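Local coordinates for hypothetical membrane spanning protein (Thermus thermophilus, PDB 2VPZ) that probably serves as the quinol-oxidising membrane subunit of a polysulfide reductase, handing electrons to partner subunits of the complex, at residues C[38-43]-C[115-120]; C[56-61]-C[98-103]; C[175-180]-C[225-230]. All blocks are in the same frame, centred on the assembly; numbering follows the deposited sequence.

How the contacts relate
Contacts 1 and 2 belong to neighbouring parts of the helical bundle and touch: Thr-102 packs on Ala-119, and Leu-120 reaches the backbone of Gly-99. Helix 16-41 with helix 117-136 makes contact 1, helix 46-65 with helix 88-107 makes contact 2. Contact 3, with its centre about 25 Å from those of the others, joins helix 175-189 to helix 227-245 and is a buried contact, though a small one. Contacts 1 and 2 are only partly buried and use an aromatic ring against aliphatic carbons, at a helix end and within helices respectively. Contact 3 instead sets leucine against proline and arginine against alanine, without an aromatic ring.

Contact 1: residues C[38-43]-C[115-120]; sequences LHLKGD and ALAWAL
His-39 and Leu-40, near the end of helix 16-41, meet Ala-117 and Trp-118 near the start of helix 117-136. The two helices of this alpha-helical bundle, both predicted to span the membrane, thus pack beside a Schellman motif, which closes the first of them. Leu-38 turns its side chain to Ala-46 and Tyr-49 of helix 46-65, while its carbonyl oxygen serves the motif. His-39 comes closest to helix 117-136 with the base of its side chain: its CB lies 3.8 Å from CB of Ala-117. The imidazole continues past this point, and ND1 is hydrogen-bonded to Ala-35 O one turn back, a bond within its own helix that gives this nitrogen a partner. Leu-40 does most of the packing, and its two methyls divide the work. Leu-40 CD1 presses on Ala-117 CB at 3.4 Å, a tight fit that a residue as small as alanine permits. Leu-40 CD2 sits over one face of the Trp-118 indole, 3.9 Å from the centroid of the six-membered ring and 7° off its normal, a well-centred CH-pi contact. In Trp-118, chi1 of -85° points CG away from the carbonyl carbon, which brings the indole back toward Leu-40. Leucine suits the place because its forked end reaches both partners. Gly-42 then takes positive phi, a conformation that glycine adopts with little cost, as the C-prime residue. The 3.2 Å bond from Asp-43 N to Leu-38 O completes the turn, with a weak one from Gly-42 N to His-39 O. Asp-43 itself begins the approach to the next helix, its carboxylate oxygen OD1 accepting a hydrogen bond from the backbone N of Glu-45.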
loop_
_atom_site.group_PDB
_atom_site.type_symbol
_atom_site.label_atom_id
_atom_site.label_comp_id
_atom_site.label_asym_id
_atom_site.label_seq_id
_atom_site.Cartn_x
_atom_site.Cartn_y
_atom_site.Cartn_z
ATOM N N LEU C 38 14.037 52.179 -26.049
ATOM C CA LEU C 38 14.549 53.542 -26.287
ATOM C C LEU C 38 15.042 53.646 -27.739
ATOM O O LEU C 38 14.683 54.578 -28.457
ATOM C CB LEU C 38 15.638 53.961 -25.279
ATOM C CG LEU C 38 15.138 54.383 -23.878
ATOM C CD1 LEU C 38 16.315 54.502 -22.893
ATOM C CD2 LEU C 38 14.351 55.707 -23.962
ATOM N N HIS C 39 15.860 52.694 -28.168
ATOM C CA HIS C 39 16.308 52.682 -29.558
ATOM C C HIS C 39 15.080 52.664 -30.473
ATOM O O HIS C 39 15.100 53.253 -31.562
ATOM C CB HIS C 39 17.185 51.470 -29.886
ATOM C CG HIS C 39 18.639 51.660 -29.718
ATOM N ND1 HIS C 39 19.276 51.429 -28.534
ATOM C CD2 HIS C 39 19.562 52.142 -30.552
ATOM C CE1 HIS C 39 20.537 51.777 -28.642
ATOM N NE2 HIS C 39 20.735 52.214 -29.866
ATOM N N LEU C 40 14.020 52.002 -30.028
ATOM C CA LEU C 40 12.803 51.883 -30.820
ATOM C C LEU C 40 11.963 53.190 -30.926
ATOM O O LEU C 40 11.295 53.401 -31.933
ATOM C CB LEU C 40 11.983 50.634 -30.385
ATOM C CG LEU C 40 11.855 49.352 -31.281
ATOM C CD1 LEU C 40 13.062 49.230 -32.227
ATOM C CD2 LEU C 40 11.696 48.079 -30.407
ATOM N N LYS C 41 11.984 54.056 -29.909
ATOM C CA LYS C 41 11.278 55.362 -29.983
ATOM C C LYS C 41 12.225 56.368 -30.671
ATOM O O LYS C 41 11.863 57.519 -30.888
ATOM C CB LYS C 41 10.953 55.974 -28.604
ATOM C CG LYS C 41 10.127 55.148 -27.647
ATOM C CD LYS C 41 8.682 54.971 -28.133
ATOM C CE LYS C 41 7.764 54.299 -27.088
ATOM N NZ LYS C 41 6.444 55.010 -26.901
ATOM N N GLY C 42 13.445 55.934 -30.964
ATOM C CA GLY C 42 14.429 56.824 -31.524
ATOM C C GLY C 42 14.879 57.906 -30.527
ATOM O O GLY C 42 15.434 58.943 -30.930
ATOM N N ASP C 43 14.636 57.694 -29.229
ATOM C CA ASP C 43 15.038 58.655 -28.166
ATOM C C ASP C 43 16.583 58.699 -27.993
ATOM O O ASP C 43 17.253 57.664 -28.141
ATOM C CB ASP C 43 14.329 58.348 -26.809
ATOM C CG ASP C 43 14.756 59.297 -25.664
ATOM O OD1 ASP C 43 15.903 59.142 -25.177
ATOM O OD2 ASP C 43 13.954 60.179 -25.265
ATOM N N ALA C 115 16.567 46.409 -36.624
ATOM C CA ALA C 115 16.613 44.941 -36.753
ATOM C C ALA C 115 17.532 44.332 -35.672
ATOM O O ALA C 115 17.523 43.106 -35.407
ATOM C CB ALA C 115 17.072 44.540 -38.173
ATOM N N LEU C 116 18.335 45.211 -35.076
ATOM C CA LEU C 116 19.227 44.921 -33.950
ATOM C C LEU C 116 18.466 45.395 -32.678
ATOM O O LEU C 116 18.647 44.818 -31.613
ATOM C CB LEU C 116 20.604 45.621 -34.050
ATOM C CG LEU C 116 21.596 45.144 -35.138
ATOM C CD1 LEU C 116 22.953 45.903 -35.063
ATOM C CD2 LEU C 116 21.812 43.620 -35.006
ATOM N N ALA C 117 17.619 46.419 -32.766
ATOM C CA ALA C 117 16.837 46.872 -31.594
ATOM C C ALA C 117 15.648 45.928 -31.237
ATOM O O ALA C 117 15.219 45.887 -30.077
ATOM C CB ALA C 117 16.335 48.332 -31.762
ATOM N N TRP C 118 15.103 45.207 -32.229
ATOM C CA TRP C 118 14.002 44.233 -32.037
ATOM C C TRP C 118 14.616 42.942 -31.472
ATOM O O TRP C 118 13.992 42.246 -30.661
ATOM C CB TRP C 118 13.256 43.926 -33.348
ATOM C CG TRP C 118 12.156 44.901 -33.704
ATOM C CD1 TRP C 118 12.142 45.778 -34.762
ATOM C CD2 TRP C 118 10.902 45.099 -33.010
ATOM N NE1 TRP C 118 10.967 46.493 -34.766
ATOM C CE2 TRP C 118 10.189 46.102 -33.708
ATOM C CE3 TRP C 118 10.315 44.526 -31.869
ATOM C CZ2 TRP C 118 8.908 46.555 -33.300
ATOM C CZ3 TRP C 118 9.032 44.975 -31.452
ATOM C CH2 TRP C 118 8.350 45.979 -32.176
ATOM N N ALA C 119 15.825 42.630 -31.938
ATOM C CA ALA C 119 16.592 41.478 -31.446
ATOM C C ALA C 119 16.863 41.730 -29.942
ATOM O O ALA C 119 16.551 40.868 -29.115
ATOM C CB ALA C 119 17.945 41.316 -32.197
ATOM N N LEU C 120 17.434 42.891 -29.601
ATOM C CA LEU C 120 17.699 43.201 -28.190
ATOM C C LEU C 120 16.380 43.097 -27.452
ATOM O O LEU C 120 16.326 42.665 -26.296
ATOM C CB LEU C 120 18.310 44.610 -27.946
ATOM C CG LEU C 120 18.803 44.819 -26.483
ATOM C CD1 LEU C 120 19.934 43.812 -26.152
ATOM C CD2 LEU C 120 19.279 46.265 -26.270
#

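Contact 2: residues C[56-61]-C[98-103]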
loop_
_atom_site.group_PDB
_atom_site.type_symbol
_atom_site.label_atom_id
_atom_site.label_comp_id
_atom_site.label_asym_id
_atom_site.label_seq_id
_atom_site.Cartn_x
_atom_site.Cartn_y
_atom_site.Cartn_z
ATOM N N LEU C 56 26.065 45.556 -16.814
ATOM C CA LEU C 56 25.329 44.700 -15.889
ATOM C C LEU C 56 25.301 43.257 -16.441
ATOM O O LEU C 56 25.218 42.304 -15.666
ATOM C CB LEU C 56 23.905 45.244 -15.636
ATOM C CG LEU C 56 23.832 46.594 -14.896
ATOM C CD1 LEU C 56 22.504 47.322 -15.185
ATOM C CD2 LEU C 56 24.042 46.373 -13.390
ATOM N N ILE C 57 25.378 43.085 -17.762
ATOM C CA ILE C 57 25.424 41.739 -18.341
ATOM C C ILE C 57 26.829 41.161 -18.063
ATOM O O ILE C 57 26.968 39.982 -17.712
ATOM C CB ILE C 57 25.146 41.708 -19.897
ATOM C CG1 ILE C 57 23.693 42.081 -20.190
ATOM C CG2 ILE C 57 25.493 40.312 -20.453
ATOM C CD1 ILE C 57 23.118 41.471 -21.478
ATOM N N ALA C 58 27.859 41.995 -18.198
ATOM C CA ALA C 58 29.238 41.588 -17.919
ATOM C C ALA C 58 29.412 41.267 -16.413
ATOM O O ALA C 58 29.960 40.212 -16.054
ATOM C CB ALA C 58 30.249 42.698 -18.360
ATOM N N LEU C 59 28.940 42.155 -15.537
ATOM C CA LEU C 59 28.996 41.974 -14.084
ATOM C C LEU C 59 28.230 40.692 -13.670
ATOM O O LEU C 59 28.650 39.982 -12.753
ATOM C CB LEU C 59 28.440 43.207 -13.307
ATOM C CG LEU C 59 28.233 43.161 -11.773
ATOM C CD1 LEU C 59 29.555 42.814 -11.051
ATOM C CD2 LEU C 59 27.651 44.499 -11.247
ATOM N N ASP C 60 27.130 40.370 -14.344
ATOM C CA ASP C 60 26.380 39.154 -13.999
ATOM C C ASP C 60 27.048 37.865 -14.517
ATOM O O ASP C 60 27.046 36.852 -13.813
ATOM C CB ASP C 60 24.899 39.217 -14.426
ATOM C CG ASP C 60 24.057 38.046 -13.845
ATOM O OD1 ASP C 60 24.444 37.540 -12.758
ATOM O OD2 ASP C 60 23.031 37.662 -14.453
ATOM N N LEU C 61 27.614 37.866 -15.723
ATOM C CA LEU C 61 28.319 36.665 -16.190
ATOM C C LEU C 61 29.607 36.474 -15.319
ATOM O O LEU C 61 29.983 35.341 -15.000
ATOM C CB LEU C 61 28.664 36.731 -17.706
ATOM C CG LEU C 61 27.529 36.743 -18.747
ATOM C CD1 LEU C 61 28.095 36.930 -20.174
ATOM C CD2 LEU C 61 26.697 35.446 -18.649
ATOM N N LEU C 98 23.875 36.472 -26.370
ATOM C CA LEU C 98 23.471 37.077 -27.662
ATOM C C LEU C 98 22.970 38.534 -27.442
ATOM O O LEU C 98 23.164 39.402 -28.298
ATOM C CB LEU C 98 22.375 36.264 -28.406
ATOM C CG LEU C 98 22.661 34.821 -28.867
ATOM C CD1 LEU C 98 21.351 34.025 -29.053
ATOM C CD2 LEU C 98 23.505 34.809 -30.154
ATOM N N GLY C 99 22.321 38.795 -26.310
ATOM C CA GLY C 99 21.860 40.129 -25.988
ATOM C C GLY C 99 23.016 41.100 -25.755
ATOM O O GLY C 99 22.865 42.321 -25.886
ATOM N N PHE C 100 24.186 40.559 -25.432
ATOM C CA PHE C 100 25.419 41.331 -25.177
ATOM C C PHE C 100 26.162 41.622 -26.506
ATOM O O PHE C 100 26.887 42.632 -26.618
ATOM C CB PHE C 100 26.311 40.584 -24.161
ATOM C CG PHE C 100 27.606 41.300 -23.788
ATOM C CD1 PHE C 100 27.688 42.107 -22.646
ATOM C CD2 PHE C 100 28.750 41.135 -24.570
ATOM C CE1 PHE C 100 28.894 42.738 -22.285
ATOM C CE2 PHE C 100 29.967 41.759 -24.228
ATOM C CZ PHE C 100 30.038 42.561 -23.082
ATOM N N LEU C 101 26.008 40.748 -27.507
ATOM C CA LEU C 101 26.581 40.958 -28.855
ATOM C C LEU C 101 25.668 41.985 -29.542
ATOM O O LEU C 101 26.135 43.020 -30.052
ATOM C CB LEU C 101 26.605 39.676 -29.732
ATOM C CG LEU C 101 27.269 38.375 -29.277
ATOM C CD1 LEU C 101 27.161 37.301 -30.381
ATOM C CD2 LEU C 101 28.743 38.616 -28.896
ATOM N N THR C 102 24.373 41.693 -29.569
ATOM C CA THR C 102 23.351 42.565 -30.175
ATOM C C THR C 102 23.508 44.003 -29.643
ATOM O O THR C 102 23.505 44.952 -30.424
ATOM C CB THR C 102 21.869 42.064 -29.919
ATOM O OG1 THR C 102 21.699 40.757 -30.460
ATOM C CG2 THR C 102 20.836 43.029 -30.573
ATOM N N GLY C 103 23.661 44.158 -28.330
ATOM C CA GLY C 103 23.877 45.462 -27.723
ATOM C C GLY C 103 25.307 45.987 -27.902
ATOM O O GLY C 103 25.590 47.170 -27.651
#
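Ile-57 and Phe-100 face each other, their CA atoms 6.8 Å apart, where the segments of helices 46-65 and 88-107 run roughly antiparallel at 151° with axes approaching to 10.6 Å. The two side chains pass alongside each other, pointing opposite ways. CG2 of Ile-57 touches the ring at Phe-100 CD1, 3.6 Å away, and also lies near CB. The ring reaches across because CG is anti to the backbone N (chi1 -179°), directing the side chain out from its own helix. Next to CD1 in the ring, Phe-100 CE1 meets Ala-58 CB at 4.2 Å; a methyl is small enough to sit beside the ring at this surface position. Both methyls approach the ring obliquely. The other arm of Ile-57 extends to the backbone, Ile-57 CD1 lying 4.3 Å from Gly-99 C, so that isoleucine also packs on bare backbone.

This is apolar packing between helices of the membrane bundle. The side chain of Ile-57 is about 10 Å from those of His-21 and Tyr-130, which bind quinones in other structures of this protein; Asp-60, on helix 46-65 like Ile-57, touches His-21. Thr-102 turns from this interface toward helix 117-136. Its hydroxyl OG1 donates to Leu-98 O at 2.9 Å, 40° out of the carbonyl plane, while its backbone N bonds to the same oxygen from the opposite face.

Contact 3: residues C[175-180]-C[225-230]; sequences PLRVLA and RLAPWA
Leu-176 and Arg-177, in the first turn of helix 175-189, stand opposite Pro-228 and Ala-227 near the start of helix 227-245, with 8.1 Å between the CA atoms of Leu-176 and Pro-228. Such spacing needs long side chains to bridge it. In Leu-176, chi1 near 168° carries the leucine tip away from its own backbone nitrogen and brings the methyl CD2 to 4.2 Å from CA of Pro-228. The same methyl, Leu-176 CD2, lies 4.4 Å from CG of the Pro-228 ring, a loose apolar contact. Proline suits the opening turn of a helix, where its missing N-H costs no helical hydrogen bond; its ring also packs on Leu-166 of helix 148-166.

Two predicted transmembrane helices of the bundle are joined here near their N-terminal ends. Next along the helix, Val-178 and Leu-179 pack against Leu-179 and Val-178 of a second subunit, another copy of this protein. The chain of Arg-177 is bent at chi3 (149°), and its NH2 comes obliquely to CB of Ala-227, 4.1 Å away. The polar end is secured by NE, hydrogen-bonded to Thr-220 O, and NH2 makes a long, weak ion pair with Glu-224 OE1.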
loop_
_atom_site.group_PDB
_atom_site.type_symbol
_atom_site.label_atom_id
_atom_site.label_comp_id
_atom_site.label_asym_id
_atom_site.label_seq_id
_atom_site.Cartn_x
_atom_site.Cartn_y
_atom_site.Cartn_z
ATOM N N PRO C 175 5.909 54.680 -14.672
ATOM C CA PRO C 175 5.876 53.216 -14.891
ATOM C C PRO C 175 6.418 52.474 -13.622
ATOM O O PRO C 175 5.933 51.397 -13.281
ATOM C CB PRO C 175 6.750 52.980 -16.134
ATOM C CG PRO C 175 7.517 54.284 -16.348
ATOM C CD PRO C 175 6.640 55.369 -15.737
ATOM N N LEU C 176 7.399 53.057 -12.929
ATOM C CA LEU C 176 7.933 52.438 -11.701
ATOM C C LEU C 176 6.821 52.247 -10.636
ATOM O O LEU C 176 6.802 51.231 -9.953
ATOM C CB LEU C 176 9.130 53.231 -11.087
ATOM C CG LEU C 176 9.607 52.867 -9.652
ATOM C CD1 LEU C 176 10.379 51.521 -9.644
ATOM C CD2 LEU C 176 10.490 53.998 -9.064
ATOM N N ARG C 177 5.880 53.186 -10.517
ATOM C CA ARG C 177 4.778 53.087 -9.531
ATOM C C ARG C 177 3.657 52.072 -9.923
ATOM O O ARG C 177 3.040 51.431 -9.049
ATOM C CB ARG C 177 4.177 54.470 -9.236
ATOM C CG ARG C 177 5.154 55.509 -8.661
ATOM C CD ARG C 177 4.448 56.797 -8.203
ATOM N NE ARG C 177 5.115 57.439 -7.068
ATOM C CZ ARG C 177 5.514 58.703 -7.018
ATOM N NH1 ARG C 177 5.321 59.499 -8.056
ATOM N NH2 ARG C 177 6.120 59.165 -5.929
ATOM N N VAL C 178 3.398 51.953 -11.223
ATOM C CA VAL C 178 2.411 51.017 -11.780
ATOM C C VAL C 178 2.951 49.575 -11.571
ATOM O O VAL C 178 2.297 48.733 -10.951
ATOM C CB VAL C 178 2.172 51.267 -13.337
ATOM C CG1 VAL C 178 1.202 50.221 -13.915
ATOM C CG2 VAL C 178 1.638 52.695 -13.587
ATOM N N LEU C 179 4.164 49.312 -12.068
ATOM C CA LEU C 179 4.821 48.003 -11.926
ATOM C C LEU C 179 5.173 47.598 -10.478
ATOM O O LEU C 179 5.262 46.405 -10.163
ATOM C CB LEU C 179 6.081 47.922 -12.817
ATOM C CG LEU C 179 5.775 47.985 -14.318
ATOM C CD1 LEU C 179 7.071 47.942 -15.131
ATOM C CD2 LEU C 179 4.837 46.828 -14.708
ATOM N N ALA C 180 5.387 48.576 -9.606
ATOM C CA ALA C 180 5.683 48.299 -8.193
ATOM C C ALA C 180 4.361 47.974 -7.445
ATOM O O ALA C 180 4.363 47.227 -6.460
ATOM C CB ALA C 180 6.438 49.496 -7.531
ATOM N N ARG C 225 12.012 61.553 -3.733
ATOM C CA ARG C 225 13.319 60.883 -3.758
ATOM C C ARG C 225 13.613 59.686 -2.785
ATOM O O ARG C 225 14.768 59.257 -2.642
ATOM C CB ARG C 225 14.511 61.907 -3.785
ATOM C CG ARG C 225 15.608 61.553 -4.847
ATOM C CD ARG C 225 17.055 61.691 -4.299
ATOM N NE ARG C 225 17.947 60.528 -4.458
ATOM C CZ ARG C 225 19.249 60.525 -4.163
ATOM N NH1 ARG C 225 19.811 61.626 -3.694
ATOM N NH2 ARG C 225 19.997 59.428 -4.312
ATOM N N LEU C 226 12.575 59.148 -2.121
ATOM C CA LEU C 226 12.670 57.905 -1.274
ATOM C C LEU C 226 12.128 56.785 -2.170
ATOM O O LEU C 226 12.540 55.619 -2.091
ATOM C CB LEU C 226 11.784 57.867 0.001
ATOM C CG LEU C 226 11.730 58.852 1.169
ATOM C CD1 LEU C 226 10.562 58.503 2.123
ATOM C CD2 LEU C 226 13.084 58.891 1.926
ATOM N N ALA C 227 11.146 57.159 -2.990
ATOM C CA ALA C 227 10.450 56.261 -3.917
ATOM C C ALA C 227 11.357 55.241 -4.693
ATOM O O ALA C 227 10.945 54.078 -4.765
ATOM C CB ALA C 227 9.509 57.060 -4.842
ATOM N N PRO C 228 12.493 55.659 -5.355
ATOM C CA PRO C 228 13.305 54.620 -6.020
ATOM C C PRO C 228 14.116 53.688 -5.066
ATOM O O PRO C 228 14.381 52.517 -5.387
ATOM C CB PRO C 228 14.265 55.393 -6.924
ATOM C CG PRO C 228 13.521 56.607 -7.298
ATOM C CD PRO C 228 12.721 56.964 -5.996
ATOM N N TRP C 229 14.572 54.215 -3.931
ATOM C CA TRP C 229 15.334 53.387 -2.989
ATOM C C TRP C 229 14.429 52.305 -2.425
ATOM O O TRP C 229 14.745 51.115 -2.497
ATOM C CB TRP C 229 15.991 54.223 -1.877
ATOM C CG TRP C 229 17.184 54.994 -2.394
ATOM C CD1 TRP C 229 17.262 56.349 -2.635
ATOM C CD2 TRP C 229 18.440 54.444 -2.847
ATOM N NE1 TRP C 229 18.474 56.654 -3.210
ATOM C CE2 TRP C 229 19.215 55.512 -3.352
ATOM C CE3 TRP C 229 18.981 53.145 -2.884
ATOM C CZ2 TRP C 229 20.521 55.325 -3.884
ATOM C CZ3 TRP C 229 20.284 52.948 -3.414
ATOM C CH2 TRP C 229 21.029 54.043 -3.906
ATOM N N ALA C 230 13.290 52.724 -1.893
ATOM C CA ALA C 230 12.289 51.829 -1.325
ATOM C C ALA C 230 11.831 50.732 -2.317
ATOM O O ALA C 230 11.712 49.564 -1.934
ATOM C CB ALA C 230 11.056 52.643 -0.806
#